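Local coordinates for ABC transporter periplasmic peptide-binding protein (Pseudoalteromonas, PDB 4QFL) that binds dipeptides in the periplasm, here Ala-Phe, and probably hands them to a membrane ABC transporter for uptake, at residues Tyr33-Asn38 and Leu242-Thr247; Gly88-Phe93 and Arg164-Asn169; Gly371-Ile376 and Gly404-Ile409; Pro446-Thr451 and Asn458-Cys463. All blocks are in the same frame, centred on the assembly; numbering follows the deposited sequence.

Interaction 1: Tyr33-Asn38 and Leu242-Thr247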
loop_
_atom_site.group_PDB
_atom_site.type_symbol
_atom_site.label_atom_id
_atom_site.label_comp_id
_atom_site.label_asym_id
_atom_site.label_seq_id
_atom_site.Cartn_x
_atom_site.Cartn_y
_atom_site.Cartn_z
ATOM N N TYR A 33 -19.499 5.475 -2.380
ATOM C CA TYR A 33 -18.378 5.194 -1.501
ATOM C C TYR A 33 -17.687 6.517 -1.182
ATOM O O TYR A 33 -17.274 7.245 -2.087
ATOM C CB TYR A 33 -17.422 4.251 -2.237
ATOM C CG TYR A 33 -16.202 3.778 -1.473
ATOM C CD1 TYR A 33 -15.094 4.610 -1.295
ATOM C CD2 TYR A 33 -16.136 2.484 -0.965
ATOM C CE1 TYR A 33 -13.965 4.170 -0.613
ATOM C CE2 TYR A 33 -15.015 2.037 -0.284
ATOM C CZ TYR A 33 -13.932 2.880 -0.115
ATOM O OH TYR A 33 -12.812 2.439 0.561
ATOM N N CYS A 34 -17.577 6.837 0.106
ATOM C CA CYS A 34 -16.882 8.050 0.553
ATOM C C CYS A 34 -15.401 7.779 0.685
ATOM O O CYS A 34 -14.978 7.099 1.621
ATOM C CB CYS A 34 -17.399 8.531 1.910
ATOM S SG CYS A 34 -18.574 9.921 1.840
ATOM N N ALA A 35 -14.630 8.337 -0.246
ATOM C CA ALA A 35 -13.188 8.102 -0.350
ATOM C C ALA A 35 -12.357 9.212 0.290
ATOM O O ALA A 35 -12.704 10.390 0.213
ATOM C CB ALA A 35 -12.807 7.946 -1.802
ATOM N N GLU A 36 -11.246 8.833 0.908
ATOM C CA GLU A 36 -10.435 9.787 1.658
ATOM C C GLU A 36 -9.471 10.630 0.802
ATOM O O GLU A 36 -8.861 11.574 1.299
ATOM C CB GLU A 36 -9.683 9.076 2.797
ATOM C CG GLU A 36 -8.435 8.277 2.377
ATOM C CD GLU A 36 -8.739 6.855 1.960
ATOM O OE1 GLU A 36 -9.922 6.519 1.719
ATOM O OE2 GLU A 36 -7.783 6.055 1.878
ATOM N N ALA A 37 -9.320 10.300 -0.479
ATOM C CA ALA A 37 -8.419 11.076 -1.324
ATOM C C ALA A 37 -8.683 10.884 -2.804
ATOM O O ALA A 37 -9.302 9.919 -3.221
ATOM C CB ALA A 37 -6.970 10.759 -1.012
ATOM N N ASN A 38 -8.198 11.838 -3.578
ATOM C CA ASN A 38 -8.251 11.805 -5.022
ATOM C C ASN A 38 -7.328 10.688 -5.541
ATOM O O ASN A 38 -6.235 10.491 -5.004
ATOM C CB ASN A 38 -7.797 13.196 -5.482
ATOM C CG ASN A 38 -7.976 13.430 -6.953
ATOM O OD1 ASN A 38 -7.006 13.700 -7.653
ATOM N ND2 ASN A 38 -9.212 13.360 -7.433
ATOM N N LEU A 242 -21.478 2.629 -9.449
ATOM C CA LEU A 242 -20.589 2.829 -8.323
ATOM C C LEU A 242 -20.017 4.225 -8.451
ATOM O O LEU A 242 -19.324 4.524 -9.427
ATOM C CB LEU A 242 -19.434 1.838 -8.393
ATOM C CG LEU A 242 -19.250 0.838 -7.260
ATOM C CD1 LEU A 242 -17.942 0.079 -7.496
ATOM C CD2 LEU A 242 -19.245 1.555 -5.915
ATOM N N VAL A 243 -20.305 5.087 -7.483
ATOM C CA VAL A 243 -19.692 6.399 -7.450
ATOM C C VAL A 243 -18.817 6.504 -6.205
ATOM O O VAL A 243 -19.206 6.058 -5.128
ATOM C CB VAL A 243 -20.748 7.530 -7.434
ATOM C CG1 VAL A 243 -20.085 8.878 -7.688
ATOM C CG2 VAL A 243 -21.832 7.270 -8.471
ATOM N N TYR A 244 -17.622 7.064 -6.377
ATOM C CA TYR A 244 -16.768 7.455 -5.261
ATOM C C TYR A 244 -16.869 8.965 -5.040
ATOM O O TYR A 244 -16.661 9.762 -5.960
ATOM C CB TYR A 244 -15.311 7.071 -5.517
ATOM C CG TYR A 244 -15.065 5.594 -5.565
ATOM C CD1 TYR A 244 -15.310 4.870 -6.722
ATOM C CD2 TYR A 244 -14.599 4.918 -4.455
ATOM C CE1 TYR A 244 -15.093 3.514 -6.772
ATOM C CE2 TYR A 244 -14.383 3.552 -4.492
ATOM C CZ TYR A 244 -14.626 2.860 -5.658
ATOM O OH TYR A 244 -14.406 1.510 -5.713
ATOM N N ASP A 245 -17.197 9.341 -3.811
ATOM C CA ASP A 245 -17.319 10.735 -3.428
ATOM C C ASP A 245 -16.025 11.116 -2.735
ATOM O O ASP A 245 -15.765 10.682 -1.622
ATOM C CB ASP A 245 -18.507 10.893 -2.476
ATOM C CG ASP A 245 -18.708 12.317 -2.009
ATOM O OD1 ASP A 245 -17.763 13.114 -2.110
ATOM O OD2 ASP A 245 -19.816 12.637 -1.523
ATOM N N ILE A 246 -15.195 11.897 -3.409
ATOM C CA ILE A 246 -13.902 12.267 -2.848
ATOM C C ILE A 246 -14.050 13.297 -1.738
ATOM O O ILE A 246 -14.333 14.465 -1.990
ATOM C CB ILE A 246 -12.984 12.819 -3.917
ATOM C CG1 ILE A 246 -12.895 11.831 -5.078
ATOM C CG2 ILE A 246 -11.615 13.094 -3.335
ATOM C CD1 ILE A 246 -12.410 10.487 -4.679
ATOM N N THR A 247 -13.858 12.857 -0.504
ATOM C CA THR A 247 -14.088 13.700 0.662
ATOM C C THR A 247 -12.956 13.491 1.662
ATOM O O THR A 247 -13.023 12.594 2.503
ATOM C CB THR A 247 -15.405 13.328 1.356
ATOM O OG1 THR A 247 -16.458 13.255 0.391
ATOM C CG2 THR A 247 -15.762 14.356 2.403
#
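A parallel pair of strands near the peptide-binding site, 30-35 beside 241-246, brings Tyr33, Cys34 and Ala35 level with Tyr244, Asp245 and Ile246. The backbone bonds alternate as parallel pairing demands: Tyr33 N gives to Val243 O, Tyr33 O takes the amide of Asp245 at 2.7 Å, Ala35 N gives to Asp245 O, and Thr247 N closes the run on Ala35 O at 2.8 Å. The amide of Ala35 reaches Asp245 O from above the carbonyl plane, 38° out of it.

On one face the two tyrosines meet. With CG of Tyr33 anti to its amide nitrogen (chi1 -177°), the ring lies where Tyr244 can lean its CD2-CE2 side over one face near the rim; CD1 of Tyr33 comes within 3.2 Å of CD2 of Tyr244, and the planes are 55° apart. Replacing Tyr33 with an alanine would probably open a gap beside Tyr244 and let that ring turn more freely. Farther along this face, CD1 of Ile246 packs 3.9 Å from CB of Ala35 and also touches Ala37 O, 3.5 Å away.

The other face carries a disulfide and a salt bridge. Cys34 forms a disulfide with Cys262, tying the strand to the region ahead of strand 264-266, while Asp245 makes a salt bridge with Lys256 of helix 250-258. Past the strand end, Glu36 pairs with Arg383, a residue lining the phenylalanine pocket. Parallel strands flanked by helices, such as 50-60 and 250-258 here, are consistent with the alpha/beta lobes of the periplasmic binding protein fold, the chain leaving the strand toward the ligand.

Interaction 2: Gly88-Phe93 and Arg164-Asn169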
loop_
_atom_site.group_PDB
_atom_site.type_symbol
_atom_site.label_atom_id
_atom_site.label_comp_id
_atom_site.label_asym_id
_atom_site.label_seq_id
_atom_site.Cartn_x
_atom_site.Cartn_y
_atom_site.Cartn_z
ATOM N N GLY A 88 13.719 -22.048 -10.041
ATOM C CA GLY A 88 13.022 -20.844 -9.616
ATOM C C GLY A 88 13.186 -19.656 -10.546
ATOM O O GLY A 88 12.794 -18.536 -10.209
ATOM N N LYS A 89 13.757 -19.892 -11.724
ATOM C CA LYS A 89 14.061 -18.806 -12.648
ATOM C C LYS A 89 13.106 -18.746 -13.834
ATOM O O LYS A 89 13.231 -17.884 -14.695
ATOM C CB LYS A 89 15.501 -18.914 -13.138
ATOM C CG LYS A 89 16.510 -19.005 -12.021
ATOM C CD LYS A 89 17.929 -18.965 -12.555
ATOM C CE LYS A 89 18.307 -17.567 -13.002
ATOM N NZ LYS A 89 19.725 -17.500 -13.440
ATOM N N SER A 90 12.162 -19.673 -13.881
ATOM C CA SER A 90 11.131 -19.651 -14.911
ATOM C C SER A 90 9.771 -19.902 -14.280
ATOM O O SER A 90 9.578 -20.893 -13.576
ATOM C CB SER A 90 11.404 -20.704 -15.991
ATOM O OG SER A 90 12.641 -20.459 -16.641
ATOM N N VAL A 91 8.834 -18.995 -14.524
ATOM C CA VAL A 91 7.476 -19.163 -14.039
ATOM C C VAL A 91 6.530 -19.118 -15.234
ATOM O O VAL A 91 6.477 -18.135 -15.971
ATOM C CB VAL A 91 7.089 -18.084 -12.991
ATOM C CG1 VAL A 91 5.788 -18.461 -12.280
ATOM C CG2 VAL A 91 8.213 -17.880 -11.982
ATOM N N THR A 92 5.797 -20.204 -15.428
ATOM C CA THR A 92 4.872 -20.330 -16.533
ATOM C C THR A 92 3.462 -20.087 -16.033
ATOM O O THR A 92 3.016 -20.710 -15.068
ATOM C CB THR A 92 4.961 -21.739 -17.133
ATOM O OG1 THR A 92 6.286 -21.960 -17.626
ATOM C CG2 THR A 92 3.970 -21.915 -18.267
ATOM N N PHE A 93 2.765 -19.166 -16.679
ATOM C CA PHE A 93 1.351 -18.941 -16.403
ATOM C C PHE A 93 0.504 -19.421 -17.572
ATOM O O PHE A 93 0.749 -19.041 -18.712
ATOM C CB PHE A 93 1.073 -17.443 -16.195
ATOM C CG PHE A 93 1.688 -16.869 -14.951
ATOM C CD1 PHE A 93 0.994 -16.880 -13.748
ATOM C CD2 PHE A 93 2.945 -16.301 -14.985
ATOM C CE1 PHE A 93 1.552 -16.350 -12.606
ATOM C CE2 PHE A 93 3.510 -15.767 -13.843
ATOM C CZ PHE A 93 2.809 -15.791 -12.652
ATOM N N ARG A 164 5.811 -17.562 -20.269
ATOM C CA ARG A 164 6.798 -17.960 -19.281
ATOM C C ARG A 164 7.712 -16.781 -18.940
ATOM O O ARG A 164 8.381 -16.238 -19.815
ATOM C CB ARG A 164 7.600 -19.160 -19.794
ATOM C CG ARG A 164 8.737 -19.580 -18.900
ATOM C CD ARG A 164 9.568 -20.688 -19.532
ATOM N NE ARG A 164 10.252 -20.247 -20.749
ATOM C CZ ARG A 164 10.039 -20.760 -21.957
ATOM N NH1 ARG A 164 9.159 -21.741 -22.111
ATOM N NH2 ARG A 164 10.707 -20.298 -23.009
ATOM N N PHE A 165 7.699 -16.365 -17.677
ATOM C CA PHE A 165 8.608 -15.330 -17.186
ATOM C C PHE A 165 10.000 -15.931 -16.946
ATOM O O PHE A 165 10.132 -16.965 -16.290
ATOM C CB PHE A 165 8.097 -14.721 -15.865
ATOM C CG PHE A 165 6.886 -13.826 -16.007
ATOM C CD1 PHE A 165 5.638 -14.348 -16.331
ATOM C CD2 PHE A 165 6.991 -12.460 -15.763
ATOM C CE1 PHE A 165 4.518 -13.519 -16.442
ATOM C CE2 PHE A 165 5.878 -11.629 -15.863
ATOM C CZ PHE A 165 4.640 -12.160 -16.207
ATOM N N GLU A 166 11.035 -15.278 -17.470
ATOM C CA GLU A 166 12.411 -15.688 -17.208
ATOM C C GLU A 166 13.077 -14.685 -16.267
ATOM O O GLU A 166 13.195 -13.503 -16.592
ATOM C CB GLU A 166 13.201 -15.783 -18.512
ATOM C CG GLU A 166 12.536 -16.628 -19.578
ATOM C CD GLU A 166 12.677 -18.114 -19.310
ATOM O OE1 GLU A 166 13.247 -18.479 -18.260
ATOM O OE2 GLU A 166 12.223 -18.919 -20.153
ATOM N N LEU A 167 13.509 -15.160 -15.103
ATOM C CA LEU A 167 14.142 -14.296 -14.109
ATOM C C LEU A 167 15.670 -14.407 -14.123
ATOM O O LEU A 167 16.229 -15.452 -14.478
ATOM C CB LEU A 167 13.620 -14.628 -12.710
ATOM C CG LEU A 167 12.102 -14.778 -12.603
ATOM C CD1 LEU A 167 11.688 -15.050 -11.166
ATOM C CD2 LEU A 167 11.391 -13.550 -13.157
ATOM N N PHE A 168 16.339 -13.324 -13.739
ATOM C CA PHE A 168 17.791 -13.322 -13.662
ATOM C C PHE A 168 18.232 -14.152 -12.471
ATOM O O PHE A 168 19.321 -14.733 -12.472
ATOM C CB PHE A 168 18.325 -11.901 -13.524
ATOM C CG PHE A 168 18.252 -11.108 -14.792
ATOM C CD1 PHE A 168 18.903 -11.545 -15.928
ATOM C CD2 PHE A 168 17.530 -9.931 -14.853
ATOM C CE1 PHE A 168 18.836 -10.818 -17.109
ATOM C CE2 PHE A 168 17.453 -9.197 -16.028
ATOM C CZ PHE A 168 18.103 -9.640 -17.161
ATOM N N ASN A 169 17.371 -14.194 -11.460
ATOM C CA ASN A 169 17.620 -14.936 -10.228
ATOM C C ASN A 169 16.286 -15.389 -9.623
ATOM O O ASN A 169 15.242 -14.798 -9.888
ATOM C CB ASN A 169 18.378 -14.060 -9.213
ATOM C CG ASN A 169 19.777 -13.674 -9.685
ATOM O OD1 ASN A 169 20.722 -14.462 -9.584
ATOM N ND2 ASN A 169 19.918 -12.451 -10.192
HETATM O O HOH W 1 6.878 -22.725 -20.325
#
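Strands 90-93 and 164-167 run antiparallel, their axes 165° apart, with Val91 and Phe165 as the hydrogen-bonded pair between the non-hydrogen-bonded pairs Ser90-Glu166 and Thr92-Arg164. Val91 N gives to Phe165 O in the carbonyl plane, Phe165 N returns a bond to Val91 O at 2.7 Å, and Leu167 N reaches Lys89 O in a nearly straight bond.

The polar face carries a short chain of side-chain contacts. Glu166 bends at chi2 (-77°), which folds its carboxylate back over the neighbouring strand: OE1 accepts the hydroxyl OG of Ser90 at 2.6 Å, on the syn side but tilted out of the carboxylate plane, and OE2 takes NE of Arg164, on its own strand, in a salt bridge modelled very short. With a partner on each oxygen the carboxylate is probably restrained from turning. The far end of the guanidinium reaches on through NH1 to a water, which also meets OG1 of Thr92 at 2.9 Å. At the strand ends, Lys89 NZ makes a weak bond to Phe168 O.

The opposite face is apolar. CE1 of Phe165 comes 3.5 Å from CD2 of Phe93, the ring planes standing 75° apart. Phe174 packs on Val91 and Leu167, and Met178 on Phe165. The pair forms the two central strands of a four-stranded antiparallel sheet, 79-84, 90-95, 162-167, 152-159, packed on one face by helix 174-178.

Interaction 3: Gly371-Ile376 and Gly404-Ile409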
loop_
_atom_site.group_PDB
_atom_site.type_symbol
_atom_site.label_atom_id
_atom_site.label_comp_id
_atom_site.label_asym_id
_atom_site.label_seq_id
_atom_site.Cartn_x
_atom_site.Cartn_y
_atom_site.Cartn_z
ATOM N N GLY A 371 19.113 21.055 23.498
ATOM C CA GLY A 371 18.327 20.349 22.505
ATOM C C GLY A 371 18.308 21.072 21.171
ATOM O O GLY A 371 19.216 21.839 20.856
ATOM N N PHE A 372 17.259 20.835 20.390
ATOM C CA PHE A 372 17.171 21.388 19.047
ATOM C C PHE A 372 15.728 21.500 18.594
ATOM O O PHE A 372 14.810 21.140 19.323
ATOM C CB PHE A 372 17.943 20.503 18.060
ATOM C CG PHE A 372 17.617 19.042 18.179
ATOM C CD1 PHE A 372 16.505 18.511 17.543
ATOM C CD2 PHE A 372 18.417 18.199 18.937
ATOM C CE1 PHE A 372 16.200 17.169 17.659
ATOM C CE2 PHE A 372 18.118 16.854 19.058
ATOM C CZ PHE A 372 17.006 16.336 18.417
ATOM N N ASP A 373 15.547 22.004 17.378
ATOM C CA ASP A 373 14.252 22.030 16.713
ATOM C C ASP A 373 14.146 20.888 15.697
ATOM O O ASP A 373 15.141 20.474 15.106
ATOM C CB ASP A 373 14.064 23.357 15.981
ATOM C CG ASP A 373 13.830 24.521 16.923
ATOM O OD1 ASP A 373 14.025 24.354 18.146
ATOM O OD2 ASP A 373 13.447 25.602 16.431
ATOM N N MET A 374 12.935 20.383 15.487
ATOM C CA MET A 374 12.719 19.420 14.421
ATOM C C MET A 374 11.286 19.482 13.930
ATOM O O MET A 374 10.397 19.981 14.628
ATOM C CB MET A 374 13.019 18.004 14.901
ATOM C CG MET A 374 12.075 17.497 15.979
ATOM S SD MET A 374 12.481 15.818 16.465
ATOM C CE MET A 374 12.272 14.952 14.904
ATOM N N SER A 375 11.068 18.969 12.723
ATOM C CA SER A 375 9.723 18.794 12.213
ATOM C C SER A 375 9.283 17.342 12.404
ATOM O O SER A 375 10.098 16.409 12.410
ATOM C CB SER A 375 9.608 19.226 10.743
ATOM O OG SER A 375 10.458 18.471 9.880
ATOM N N ILE A 376 7.987 17.180 12.616
ATOM C CA ILE A 376 7.343 15.893 12.483
ATOM C C ILE A 376 6.260 16.074 11.453
ATOM O O ILE A 376 5.334 16.856 11.638
ATOM C CB ILE A 376 6.701 15.428 13.781
ATOM C CG1 ILE A 376 7.771 15.175 14.839
ATOM C CG2 ILE A 376 5.866 14.169 13.538
ATOM C CD1 ILE A 376 7.204 14.661 16.150
ATOM N N GLY A 404 13.250 19.115 25.819
ATOM C CA GLY A 404 13.767 20.303 25.171
ATOM C C GLY A 404 13.865 20.244 23.660
ATOM O O GLY A 404 14.594 21.036 23.047
ATOM N N VAL A 405 13.135 19.315 23.049
ATOM C CA VAL A 405 13.049 19.284 21.592
ATOM C C VAL A 405 11.785 19.985 21.100
ATOM O O VAL A 405 10.664 19.598 21.440
ATOM C CB VAL A 405 13.129 17.861 21.027
ATOM C CG1 VAL A 405 13.135 17.904 19.496
ATOM C CG2 VAL A 405 14.371 17.169 21.544
ATOM N N ASN A 406 11.996 21.024 20.300
ATOM C CA ASN A 406 10.945 21.914 19.830
ATOM C C ASN A 406 10.404 21.417 18.504
ATOM O O ASN A 406 11.006 21.624 17.453
ATOM C CB ASN A 406 11.497 23.348 19.717
ATOM C CG ASN A 406 10.564 24.301 18.974
ATOM O OD1 ASN A 406 9.344 24.303 19.177
ATOM N ND2 ASN A 406 11.144 25.128 18.107
ATOM N N VAL A 407 9.270 20.734 18.565
ATOM C CA VAL A 407 8.674 20.155 17.371
ATOM C C VAL A 407 7.746 21.133 16.668
ATOM O O VAL A 407 6.897 21.770 17.294
ATOM C CB VAL A 407 7.871 18.877 17.702
ATOM C CG1 VAL A 407 7.137 18.394 16.471
ATOM C CG2 VAL A 407 8.779 17.794 18.243
ATOM N N ASN A 408 7.904 21.249 15.358
ATOM C CA ASN A 408 6.890 21.895 14.553
ATOM C C ASN A 408 6.232 20.825 13.689
ATOM O O ASN A 408 6.901 19.920 13.197
ATOM C CB ASN A 408 7.498 22.996 13.700
ATOM C CG ASN A 408 8.391 22.453 12.608
ATOM O OD1 ASN A 408 9.430 21.852 12.879
ATOM N ND2 ASN A 408 7.994 22.666 11.362
ATOM N N ILE A 409 4.921 20.918 13.516
ATOM C CA ILE A 409 4.178 19.884 12.802
ATOM C C ILE A 409 3.868 20.309 11.374
ATOM O O ILE A 409 3.311 21.375 11.154
ATOM C CB ILE A 409 2.877 19.532 13.555
ATOM C CG1 ILE A 409 3.211 19.013 14.958
ATOM C CG2 ILE A 409 2.060 18.508 12.770
ATOM C CD1 ILE A 409 1.996 18.612 15.779
#
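Strands 373-376 and 406-409 run parallel at 32°, in register from Asp373 beside Asn406 to Ile376 beside Ile409. Four backbone bonds join them, among them Asn406 N to Phe372 O, lying in the carbonyl plane at 3.0 Å, and Asn408 N to Met374 O at 2.9 Å.

On the apolar face Val407 turns both methyls to the partner: CG1 meets CG1 of Ile376 at 3.7 Å, and CG2 lies alongside CG of Met374 at 4.0 Å. Were Val407 cut back to an alanine, a gap would probably open between Ile376 and Met374. Two residues earlier, CG1 of Val405 touches CE1 of Phe372 at 3.6 Å and its CG2 sits over one face of that ring, toward the rim. Met374 adds SD, 3.7 Å from CG1 of Val405. On the polar face, ND2 of Asn406 stands 2.9 Å from OD2 of Asp373, with carboxylate and amide planes 77° apart.

Gly404 ends helix 389-401 in a Schellman motif, completing the beta-alpha-beta crossover between the strands. That helix packs against Val407 and Ile409, helices 307-314 and 356-363 cover Phe372 and Val405, and strand 428-434 flanks strand 373-378.

Interaction 4: Pro446-Thr451 and Asn458-Cys463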
loop_
_atom_site.group_PDB
_atom_site.type_symbol
_atom_site.label_atom_id
_atom_site.label_comp_id
_atom_site.label_asym_id
_atom_site.label_seq_id
_atom_site.Cartn_x
_atom_site.Cartn_y
_atom_site.Cartn_z
ATOM N N PRO A 446 9.746 -3.168 0.034
ATOM C CA PRO A 446 9.124 -1.936 -0.480
ATOM C C PRO A 446 9.306 -0.726 0.428
ATOM O O PRO A 446 8.794 0.348 0.106
ATOM C CB PRO A 446 7.626 -2.275 -0.533
ATOM C CG PRO A 446 7.522 -3.759 -0.294
ATOM C CD PRO A 446 8.746 -4.142 0.498
ATOM N N LEU A 447 10.009 -0.886 1.544
ATOM C CA LEU A 447 10.034 0.147 2.564
ATOM C C LEU A 447 11.420 0.637 2.853
ATOM O O LEU A 447 11.695 1.826 2.743
ATOM C CB LEU A 447 9.476 -0.402 3.868
ATOM C CG LEU A 447 8.151 0.159 4.351
ATOM C CD1 LEU A 447 7.108 0.012 3.262
ATOM C CD2 LEU A 447 7.733 -0.550 5.617
ATOM N N LEU A 448 12.281 -0.295 3.259
ATOM C CA LEU A 448 13.604 0.032 3.798
ATOM C C LEU A 448 14.823 -0.342 2.935
ATOM O O LEU A 448 15.957 -0.056 3.313
ATOM C CB LEU A 448 13.755 -0.588 5.191
ATOM C CG LEU A 448 12.945 0.083 6.298
ATOM C CD1 LEU A 448 13.094 -0.675 7.601
ATOM C CD2 LEU A 448 13.364 1.525 6.476
ATOM N N SER A 449 14.605 -0.954 1.778
ATOM C CA SER A 449 15.720 -1.370 0.929
ATOM C C SER A 449 16.378 -0.199 0.213
ATOM O O SER A 449 15.843 0.901 0.187
ATOM C CB SER A 449 15.259 -2.401 -0.100
ATOM O OG SER A 449 14.276 -1.833 -0.948
ATOM N N CYS A 450 17.548 -0.437 -0.361
ATOM C CA CYS A 450 18.203 0.592 -1.164
ATOM C C CYS A 450 17.390 0.946 -2.402
ATOM O O CYS A 450 17.217 2.119 -2.709
ATOM C CB CYS A 450 19.625 0.185 -1.532
ATOM S SG CYS A 450 20.777 0.311 -0.118
ATOM N N THR A 451 16.872 -0.061 -3.092
ATOM C CA THR A 451 15.997 0.186 -4.232
ATOM C C THR A 451 14.748 0.975 -3.824
ATOM O O THR A 451 14.278 1.832 -4.580
ATOM C CB THR A 451 15.611 -1.104 -4.961
ATOM O OG1 THR A 451 15.073 -2.040 -4.029
ATOM C CG2 THR A 451 16.820 -1.725 -5.596
ATOM N N ASN A 458 11.190 5.262 0.614
ATOM C CA ASN A 458 11.721 4.930 1.928
ATOM C C ASN A 458 11.696 6.169 2.822
ATOM O O ASN A 458 12.532 7.051 2.673
ATOM C CB ASN A 458 13.153 4.427 1.772
ATOM C CG ASN A 458 13.788 4.040 3.085
ATOM O OD1 ASN A 458 13.297 4.377 4.153
ATOM N ND2 ASN A 458 14.900 3.326 3.008
ATOM N N PRO A 459 10.734 6.250 3.750
ATOM C CA PRO A 459 10.577 7.473 4.547
ATOM C C PRO A 459 11.754 7.732 5.497
ATOM O O PRO A 459 11.886 8.826 6.017
ATOM C CB PRO A 459 9.281 7.221 5.339
ATOM C CG PRO A 459 8.590 6.128 4.609
ATOM C CD PRO A 459 9.670 5.272 4.027
ATOM N N ALA A 460 12.606 6.733 5.707
ATOM C CA ALA A 460 13.798 6.927 6.529
ATOM C C ALA A 460 15.022 7.362 5.710
ATOM O O ALA A 460 16.090 7.620 6.260
ATOM C CB ALA A 460 14.108 5.660 7.313
ATOM N N ASN A 461 14.866 7.433 4.394
ATOM C CA ASN A 461 15.958 7.855 3.538
ATOM C C ASN A 461 17.208 7.084 3.926
ATOM O O ASN A 461 18.269 7.661 4.141
ATOM C CB ASN A 461 16.187 9.351 3.721
ATOM C CG ASN A 461 16.965 9.974 2.577
ATOM O OD1 ASN A 461 17.155 9.360 1.516
ATOM N ND2 ASN A 461 17.408 11.212 2.781
ATOM N N TRP A 462 17.063 5.770 4.022
ATOM C CA TRP A 462 18.066 4.903 4.642
ATOM C C TRP A 462 18.503 3.793 3.696
ATOM O O TRP A 462 17.773 2.820 3.465
ATOM C CB TRP A 462 17.457 4.301 5.908
ATOM C CG TRP A 462 18.348 3.540 6.844
ATOM C CD1 TRP A 462 19.331 4.051 7.653
ATOM C CD2 TRP A 462 18.270 2.132 7.148
ATOM N NE1 TRP A 462 19.886 3.045 8.411
ATOM C CE2 TRP A 462 19.254 1.864 8.125
ATOM C CE3 TRP A 462 17.471 1.078 6.680
ATOM C CZ2 TRP A 462 19.455 0.579 8.645
ATOM C CZ3 TRP A 462 17.678 -0.202 7.199
ATOM C CH2 TRP A 462 18.661 -0.435 8.170
ATOM N N CYS A 463 19.691 3.945 3.129
ATOM C CA CYS A 463 20.248 2.886 2.310
ATOM C C CYS A 463 21.330 2.166 3.099
ATOM O O CYS A 463 22.394 2.719 3.350
ATOM C CB CYS A 463 20.802 3.442 1.005
ATOM S SG CYS A 463 21.533 2.189 -0.066
#
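Cys450 and Cys463 are joined directly by a disulfide, SG to SG 2.0 Å with chi3 at 96°, which closes a short covalent loop. Beside it Leu448 reaches across with CD2, which touches OD1 of Asn458 at 3.7 Å, CE3 of Trp462 at 4.1 Å and, more loosely, CB of Ala460. The indole comes to this leucine because CG of Trp462 is anti to the amide nitrogen (chi1 -171°), which brings CE3 near Leu448. The carbonyl of Leu447 sits against the root of Asn458, its O 3.2 Å from CA of that residue in a CH···O contact. No conventional hydrogen bond crosses between the segments.

The next shell positions Asn458. OD1 accepts the amide of Ala460 at 2.9 Å, an Asx turn, inside the type I turn that Asn461 N closes on Asn458 O; ND2 is hydrogen-bonded to Thr453 OG1. Both ends of the amide are therefore occupied, which probably fixes its rotation. On the 446-451 side, Ser449 stands at the N-cap of helix 450-454, its OG hydrogen-bonded to the amide of Ala452 and to Ser445 O, and Asp468 accepts the amide of Cys450.

Outward again, Trp462 meets Phe467 and touches Gln497 of helix 480-497, while Leu448 rests on Ile494 of the same helix. Pro459 packs on strands 291-297 and 428-434, and Leu447 on Trp433 of the latter strand, a residue of the dipeptide pocket.

Interactions 1 and 4 are buried and lie near the dipeptide, on opposite sides of the chain's centre; each involves a disulfide, but in interaction 4 it joins the two segments, whereas in interaction 1 Cys34 is tied to a third element. Interactions 2 and 3 are partly buried, about 49 Å apart between centres, and each sets a polar face against an apolar one. Their pairing differs: antiparallel in interaction 2, parallel in interactions 1 and 3. The salt bridge of interaction 2 lies within one of its segments, while the charged groups of interaction 1 find partners outside it. Strand 428-434 links interactions 3 and 4, flanking the former and packing against the latter.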